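Diaphanous protein (Entamoeba histolytica, PDB 4DVG) is a formin of the diaphanous family that probably binds Rho-type GTPases through its N-terminal regulatory region and takes part in controlling actin assembly. Local coordinates at residues N110-Y115 / V149-I154; A143-T148 / H191-G196. All blocks are in the same frame, centred on the assembly; numbering follows the deposited sequence.

Contact 1. Residues N110-Y115 / V149-I154; sequences NLMAIY and VALIEI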
ATOM      1  N   ASN B 110     -13.470   2.731 -15.172  1.00 61.81           N
ATOM      2  CA  ASN B 110     -13.891   1.346 -15.317  1.00 61.82           C
ATOM      3  C   ASN B 110     -13.911   0.615 -13.983  1.00 66.81           C
ATOM      4  O   ASN B 110     -14.792  -0.215 -13.715  1.00 69.66           O
ATOM      5  CB  ASN B 110     -12.982   0.615 -16.297  1.00 59.08           C
ATOM      6  CG  ASN B 110     -13.180   1.080 -17.728  1.00 70.05           C
ATOM      7  OD1 ASN B 110     -14.187   1.710 -18.047  1.00 80.52           O
ATOM      8  ND2 ASN B 110     -12.227   0.767 -18.595  1.00 67.69           N
ATOM      9  N   LEU B 111     -12.916   0.937 -13.166  1.00 59.36           N
ATOM     10  CA  LEU B 111     -12.765   0.357 -11.855  1.00 52.61           C
ATOM     11  C   LEU B 111     -13.805   0.958 -10.917  1.00 57.53           C
ATOM     12  O   LEU B 111     -14.333   0.267 -10.042  1.00 56.34           O
ATOM     13  CB  LEU B 111     -11.353   0.621 -11.331  1.00 43.04           C
ATOM     14  CG  LEU B 111     -11.016   0.092  -9.939  1.00 47.10           C
ATOM     15  CD1 LEU B 111     -11.079  -1.415  -9.937  1.00 49.51           C
ATOM     16  CD2 LEU B 111      -9.643   0.578  -9.496  1.00 46.48           C
HETATM   17  N   MSE B 112     -14.100   2.244 -11.114  1.00 57.50           N
HETATM   18  CA  MSE B 112     -15.103   2.954 -10.315  1.00 51.50           C
HETATM   19  C   MSE B 112     -16.499   2.373 -10.508  1.00 50.86           C
HETATM   20  O   MSE B 112     -17.279   2.287  -9.563  0.57 54.67           O
HETATM   21  CB  MSE B 112     -15.097   4.444 -10.660  1.00 49.84           C
HETATM   22  CG  MSE B 112     -13.853   5.141 -10.164  1.00 50.96           C
HETATM   23 SE   MSE B 112     -13.829   5.398  -8.230  1.00 74.59          SE
HETATM   24  CE  MSE B 112     -14.994   6.970  -8.135  1.00113.68           C
ATOM     25  N   ALA B 113     -16.799   1.981 -11.744  1.00 47.60           N
ATOM     26  CA  ALA B 113     -18.071   1.397 -12.099  1.00 53.87           C
ATOM     27  C   ALA B 113     -18.239   0.070 -11.362  1.00 67.76           C
ATOM     28  O   ALA B 113     -19.322  -0.257 -10.856  1.00 67.10           O
ATOM     29  CB  ALA B 113     -18.130   1.172 -13.600  1.00 52.22           C
ATOM     30  N   ILE B 114     -17.154  -0.696 -11.319  1.00 64.61           N
ATOM     31  CA  ILE B 114     -17.165  -1.974 -10.641  1.00 63.76           C
ATOM     32  C   ILE B 114     -17.369  -1.726  -9.163  1.00 62.06           C
ATOM     33  O   ILE B 114     -18.105  -2.449  -8.494  1.00 66.37           O
ATOM     34  CB  ILE B 114     -15.865  -2.744 -10.891  1.00 53.14           C
ATOM     35  CG1 ILE B 114     -15.978  -3.525 -12.189  1.00 51.89           C
ATOM     36  CG2 ILE B 114     -15.583  -3.714  -9.775  1.00 45.42           C
ATOM     37  CD1 ILE B 114     -14.653  -3.868 -12.779  1.00 48.13           C
ATOM     38  N   TYR B 115     -16.727  -0.682  -8.668  1.00 51.47           N
ATOM     39  CA  TYR B 115     -16.824  -0.325  -7.269  1.00 51.47           C
ATOM     40  C   TYR B 115     -18.270   0.049  -6.902  1.00 63.88           C
ATOM     41  O   TYR B 115     -18.758  -0.318  -5.829  1.00 63.16           O
ATOM     42  CB  TYR B 115     -15.865   0.819  -6.985  1.00 44.65           C
ATOM     43  CG  TYR B 115     -15.826   1.272  -5.553  1.00 52.24           C
ATOM     44  CD1 TYR B 115     -15.956   0.362  -4.512  1.00 52.67           C
ATOM     45  CD2 TYR B 115     -15.624   2.616  -5.236  1.00 53.14           C
ATOM     46  CE1 TYR B 115     -15.900   0.776  -3.199  1.00 52.37           C
ATOM     47  CE2 TYR B 115     -15.577   3.042  -3.926  1.00 55.88           C
ATOM     48  CZ  TYR B 115     -15.715   2.112  -2.910  1.00 56.54           C
ATOM     49  OH  TYR B 115     -15.667   2.523  -1.605  1.00 56.43           O
ATOM     50  N   VAL B 149      -6.489  13.353 -11.045  1.00 55.89           N
ATOM     51  CA  VAL B 149      -6.883  14.176 -12.183  1.00 48.35           C
ATOM     52  C   VAL B 149      -8.022  13.520 -12.957  1.00 49.53           C
ATOM     53  O   VAL B 149      -8.954  14.188 -13.397  1.00 60.11           O
ATOM     54  CB  VAL B 149      -5.681  14.489 -13.143  1.00 46.61           C
ATOM     55  CG1 VAL B 149      -6.168  15.245 -14.390  1.00 49.42           C
ATOM     56  CG2 VAL B 149      -4.590  15.265 -12.422  1.00 47.53           C
ATOM     57  N   ALA B 150      -7.955  12.207 -13.100  1.00 50.89           N
ATOM     58  CA  ALA B 150      -8.946  11.477 -13.868  1.00 50.45           C
ATOM     59  C   ALA B 150     -10.262  11.459 -13.118  1.00 54.00           C
ATOM     60  O   ALA B 150     -11.320  11.594 -13.734  0.91 58.10           O
ATOM     61  CB  ALA B 150      -8.469  10.065 -14.148  1.00 42.58           C
ATOM     62  N   LEU B 151     -10.177  11.289 -11.795  1.00 48.73           N
ATOM     63  CA  LEU B 151     -11.335  11.217 -10.896  1.00 47.16           C
ATOM     64  C   LEU B 151     -12.224  12.473 -10.968  1.00 56.84           C
ATOM     65  O   LEU B 151     -13.459  12.382 -11.009  1.00 64.11           O
ATOM     66  CB  LEU B 151     -10.881  11.002  -9.441  1.00 39.84           C
ATOM     67  CG  LEU B 151     -12.012  11.084  -8.403  1.00 41.08           C
ATOM     68  CD1 LEU B 151     -12.963   9.915  -8.521  1.00 37.19           C
ATOM     69  CD2 LEU B 151     -11.494  11.167  -6.989  1.00 37.00           C
ATOM     70  N   ILE B 152     -11.580  13.636 -10.986  1.00 47.38           N
ATOM     71  CA  ILE B 152     -12.267  14.913 -11.070  1.00 46.84           C
ATOM     72  C   ILE B 152     -13.173  15.024 -12.303  1.00 58.82           C
ATOM     73  O   ILE B 152     -14.220  15.706 -12.292  1.00 58.63           O
ATOM     74  CB  ILE B 152     -11.246  16.055 -11.080  1.00 48.40           C
ATOM     75  CG1 ILE B 152     -10.571  16.124  -9.709  1.00 43.96           C
ATOM     76  CG2 ILE B 152     -11.924  17.391 -11.473  1.00 48.43           C
ATOM     77  CD1 ILE B 152      -9.567  17.197  -9.556  1.00 45.49           C
ATOM     78  N   GLU B 153     -12.760  14.341 -13.367  1.00 64.15           N
ATOM     79  CA  GLU B 153     -13.478  14.382 -14.632  1.00 64.30           C
ATOM     80  C   GLU B 153     -14.496  13.242 -14.818  1.00 53.78           C
ATOM     81  O   GLU B 153     -15.166  13.180 -15.833  1.00 54.81           O
ATOM     82  CB  GLU B 153     -12.494  14.500 -15.820  1.00 61.51           C
ATOM     83  CG  GLU B 153     -11.977  15.942 -16.060  1.00 81.31           C
ATOM     84  OE1 GLU B 153      -9.902  15.585 -17.224  1.00 95.51           O
ATOM     85  OE2 GLU B 153      -9.781  16.497 -15.229  1.00 85.88           O
ATOM     86  N   ILE B 154     -14.619  12.359 -13.835  1.00 47.48           N
ATOM     87  CA  ILE B 154     -15.636  11.309 -13.870  1.00 52.37           C
ATOM     88  C   ILE B 154     -16.913  11.794 -13.185  1.00 63.12           C
ATOM     89  O   ILE B 154     -16.891  12.113 -11.997  1.00 74.63           O
ATOM     90  CB  ILE B 154     -15.163  10.069 -13.106  1.00 48.00           C
ATOM     91  CG1 ILE B 154     -14.062   9.340 -13.866  1.00 47.07           C
ATOM     92  CG2 ILE B 154     -16.336   9.132 -12.809  1.00 49.81           C
ATOM     93  CD1 ILE B 154     -13.654   8.024 -13.224  1.00 44.07           C
TER
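Met112, modelled as selenomethionine, meets Leu151 and Ile154 through aliphatic atoms alone, with no flat group at the interface; the one ring nearby, that of Tyr115, turns instead to Cys134, Cys135 and Leu138 of helix 127-141 and to Ile178. The closer of the two contacts is methyl to methyl: Met112 CE stands 3.6 Å from Leu151 CD1, and the two chains run roughly perpendicular. Successive bends at chi2 (-73°) and chi3 (-80°) fold the Met112 chain and carry CE to this methyl. Leu151 leaves its backbone beside the facing helix rather than straight at it, yet its terminal methyl nevertheless reaches Met112. Ile154, three residues on, approaches another part of the same side chain, its CD1 lying 4.2 Å from Met112 CG. Met112 therefore serves two partners with two different parts of its chain. No hydrogen bond crosses between the segments, and the 122 Å² they bury, both sides summed, is modest, in keeping with the 9.1 Å that separates Met112 CA from Ile154 CA. Among its neighbours, the contact joins helix 108-120 to the end of helix 145-152: Leu108 touches both Leu151 and Ile154, while helix 172-187 adds Glu181 and Thr185 against Leu151 in this all-helical core.

Contact 2. Residues A143-T148 / H191-G196; sequences AEEDAT and HPSQEG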
ATOM      1  N   ALA B 143      -2.408   6.521  -5.680  1.00 41.11           N
ATOM      2  CA  ALA B 143      -1.085   6.843  -5.197  0.72 46.82           C
ATOM      3  C   ALA B 143      -0.391   7.527  -6.330  1.00 46.30           C
ATOM      4  O   ALA B 143       0.707   8.037  -6.163  1.00 49.50           O
ATOM      5  CB  ALA B 143      -0.342   5.590  -4.818  1.00 39.57           C
ATOM      6  N   GLU B 144      -1.069   7.506  -7.479  1.00 49.34           N
ATOM      7  CA  GLU B 144      -0.665   8.166  -8.726  1.00 55.46           C
ATOM      8  C   GLU B 144      -1.475   9.451  -8.981  1.00 57.99           C
ATOM      9  O   GLU B 144      -2.709   9.440  -8.958  1.00 54.20           O
ATOM     10  CB  GLU B 144      -0.873   7.204  -9.894  1.00 59.17           C
ATOM     11  CG  GLU B 144      -0.785   7.851 -11.246  1.00 59.75           C
ATOM     12  OE1 GLU B 144       1.553   7.991 -10.935  1.00 70.09           O
ATOM     13  OE2 GLU B 144       0.570   9.558 -12.112  1.00 59.29           O
ATOM     14  N   GLU B 145      -0.788  10.561  -9.230  1.00 64.15           N
ATOM     15  CA  GLU B 145      -1.491  11.831  -9.334  1.00 60.74           C
ATOM     16  C   GLU B 145      -2.466  11.829 -10.514  1.00 59.70           C
ATOM     17  O   GLU B 145      -3.620  12.243 -10.364  1.00 56.84           O
ATOM     18  CB  GLU B 145      -0.525  13.027  -9.366  1.00 61.23           C
ATOM     19  CG  GLU B 145       0.251  13.199 -10.647  1.00 73.24           C
ATOM     20  CD  GLU B 145       1.203  14.377 -10.578  1.00 84.86           C
ATOM     21  OE1 GLU B 145       1.219  15.023  -9.505  1.00 84.60           O
ATOM     22  OE2 GLU B 145       1.916  14.650 -11.583  1.00 86.67           O
ATOM     23  N   ASP B 146      -2.015  11.337 -11.666  1.00 55.43           N
ATOM     24  CA  ASP B 146      -2.872  11.262 -12.849  1.00 59.25           C
ATOM     25  C   ASP B 146      -4.235  10.637 -12.531  1.00 60.27           C
ATOM     26  O   ASP B 146      -5.203  10.824 -13.278  1.00 58.11           O
ATOM     27  CB  ASP B 146      -2.224  10.449 -13.972  1.00 51.13           C
ATOM     28  CG  ASP B 146      -1.092  11.170 -14.641  1.00 63.98           C
ATOM     29  OD1 ASP B 146      -0.657  12.230 -14.130  1.00 68.80           O
ATOM     30  OD2 ASP B 146      -0.637  10.658 -15.689  1.00 72.09           O
ATOM     31  N   ALA B 147      -4.302   9.879 -11.445  1.00 48.78           N
ATOM     32  CA  ALA B 147      -5.537   9.168 -11.122  1.00 57.42           C
ATOM     33  C   ALA B 147      -6.545  10.113 -10.482  1.00 57.64           C
ATOM     34  O   ALA B 147      -7.747  10.028 -10.719  1.00 57.30           O
ATOM     35  CB  ALA B 147      -5.259   7.987 -10.208  1.00 37.06           C
ATOM     36  N   THR B 148      -6.030  11.010  -9.660  1.00 51.49           N
ATOM     37  CA  THR B 148      -6.829  12.035  -9.019  1.00 50.89           C
ATOM     38  C   THR B 148      -7.337  13.045 -10.068  1.00 53.33           C
ATOM     39  O   THR B 148      -8.481  13.506 -10.003  1.00 51.63           O
ATOM     40  CB  THR B 148      -6.003  12.722  -7.923  1.00 55.14           C
ATOM     41  OG1 THR B 148      -5.699  11.761  -6.898  1.00 70.21           O
ATOM     42  CG2 THR B 148      -6.731  13.897  -7.330  1.00 47.16           C
ATOM     43  N   HIS B 191      -3.829  21.597 -11.932  1.00 74.83           N
ATOM     44  CA  HIS B 191      -3.012  20.436 -12.269  1.00 78.99           C
ATOM     45  C   HIS B 191      -1.642  20.550 -11.609  1.00 82.38           C
ATOM     46  O   HIS B 191      -0.936  21.543 -11.797  1.00 75.52           O
ATOM     47  CB  HIS B 191      -2.831  20.301 -13.787  1.00 80.40           C
ATOM     48  CG  HIS B 191      -2.477  18.913 -14.228  1.00 89.13           C
ATOM     49  ND1 HIS B 191      -1.336  18.263 -13.800  1.00 92.48           N
ATOM     50  CD2 HIS B 191      -3.125  18.040 -15.038  1.00 91.77           C
ATOM     51  CE1 HIS B 191      -1.298  17.053 -14.332  1.00 93.58           C
ATOM     52  NE2 HIS B 191      -2.371  16.892 -15.088  1.00 91.84           N
ATOM     53  N   PRO B 192      -1.263  19.527 -10.832  1.00 85.70           N
ATOM     54  CA  PRO B 192       0.032  19.512 -10.138  1.00 91.98           C
ATOM     55  C   PRO B 192       1.253  19.539 -11.080  1.00 95.58           C
ATOM     56  O   PRO B 192       2.257  20.155 -10.726  1.00 96.24           O
ATOM     57  CB  PRO B 192      -0.021  18.216  -9.313  1.00 90.52           C
ATOM     58  CG  PRO B 192      -1.069  17.381  -9.961  1.00 87.98           C
ATOM     59  CD  PRO B 192      -2.073  18.336 -10.528  1.00 84.50           C
ATOM     60  N   SER B 193       1.172  18.917 -12.253  1.00 98.40           N
ATOM     61  CA  SER B 193       2.330  18.901 -13.157  1.00102.95           C
ATOM     62  C   SER B 193       2.133  19.653 -14.487  1.00 99.63           C
ATOM     63  O   SER B 193       2.805  19.348 -15.479  1.00 92.43           O
ATOM     64  CB  SER B 193       2.802  17.461 -13.419  1.00106.45           C
ATOM     65  OG  SER B 193       1.996  16.812 -14.388  1.00107.99           O
ATOM     66  N   GLN B 194       1.215  20.621 -14.502  1.00102.29           N
ATOM     67  CA  GLN B 194       0.999  21.488 -15.669  1.00109.14           C
ATOM     68  C   GLN B 194       0.712  22.929 -15.256  1.00112.96           C
ATOM     69  O   GLN B 194      -0.242  23.203 -14.524  1.00111.56           O
ATOM     70  CB  GLN B 194      -0.124  20.969 -16.569  1.00110.06           C
ATOM     71  CG  GLN B 194       0.181  19.650 -17.254  1.00116.46           C
ATOM     72  CD  GLN B 194      -0.711  19.412 -18.458  1.00119.19           C
ATOM     73  OE1 GLN B 194      -0.915  20.313 -19.282  1.00121.66           O
ATOM     74  NE2 GLN B 194      -1.254  18.199 -18.567  1.00112.16           N
ATOM     75  N   GLU B 195       1.535  23.845 -15.761  1.00119.43           N
ATOM     76  CA  GLU B 195       1.570  25.232 -15.300  1.00121.85           C
ATOM     77  C   GLU B 195       0.198  25.886 -15.089  1.00119.71           C
ATOM     78  O   GLU B 195      -0.229  26.091 -13.948  1.00123.72           O
ATOM     79  CB  GLU B 195       2.450  26.070 -16.230  1.00126.96           C
ATOM     80  CG  GLU B 195       3.791  25.406 -16.533  1.00135.05           C
ATOM     81  CD  GLU B 195       4.907  26.406 -16.806  1.00148.46           C
ATOM     82  OE1 GLU B 195       4.626  27.475 -17.391  1.00153.22           O
ATOM     83  OE2 GLU B 195       6.068  26.124 -16.430  1.00151.21           O
ATOM     84  N   GLY B 196      -0.496  26.207 -16.177  1.00110.36           N
ATOM     85  CA  GLY B 196      -1.760  26.915 -16.060  1.00101.65           C
ATOM     86  C   GLY B 196      -2.962  26.145 -16.567  1.00 91.84           C
ATOM     87  O   GLY B 196      -3.595  26.526 -17.551  1.00 98.94           O
TER
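Glu145 and Pro192 run past each other in opposite directions, and the carboxylate ends up against both the proline ring and the serine that follows it. Its two oxygens divide the work. Glu145 OE1 lies 3.3 Å from Pro192 CG, with Pro192 CB close by, along one side of the pyrrolidine ring. Glu145 OE2 is 3.5 Å from Ser193 CB. Reaching across depends on chi1 of 73°, which wedges CG between N and C of its own backbone, and on an extended chain beyond it. Ser193 OG is likewise near Glu145 OE2, but no hydrogen bond links the segments; the contact is van der Waals in kind, at the protein surface, and buries 136 Å² in all.

The loop carries its own fastening. His191 ND1 accepts the backbone N-H of Ser193 at 3.0 Å, with an N-H...N angle of 151° and the donor only 5° out of the imidazole plane. Gln194 CG sits centrally on one face, 4.0 Å from the ring plane, so the ring is held both at an edge and on a face. Accepting at ND1 is consistent with a proton on NE2. Two carboxylates lie near without touching the ring: Glu145 OE2 is 5.3 Å from His191 ND1 and Asp146 OD1 is 5.1 Å from His191 NE2. The arrangement is that of a type I beta turn, His191 to Gln194, reinforced by a side-chain-to-backbone bond and laid against the N-terminal part of a helix.

How the contacts relate
Helix 145-152 serves both contacts: Glu145, near its start, meets Pro192 and Ser193 in contact 2, while Leu151 and, in the turn beyond the helix, Ile154 meet helix 108-120 in contact 1. The centres are about 15 Å apart, and the two meet directly where Val149 CG2 packs 3.8 Å from His191 NE2. Along the chain their segments alternate. The shared helix lies between an earlier helix and a later loop and touches both. Contact 1 is buried and wholly apolar; contact 2 is exposed and brings a carboxylate to a turn. Helix 172-187, just before that loop, also packs on a segment of each: Thr185 touches Leu151 and Thr148.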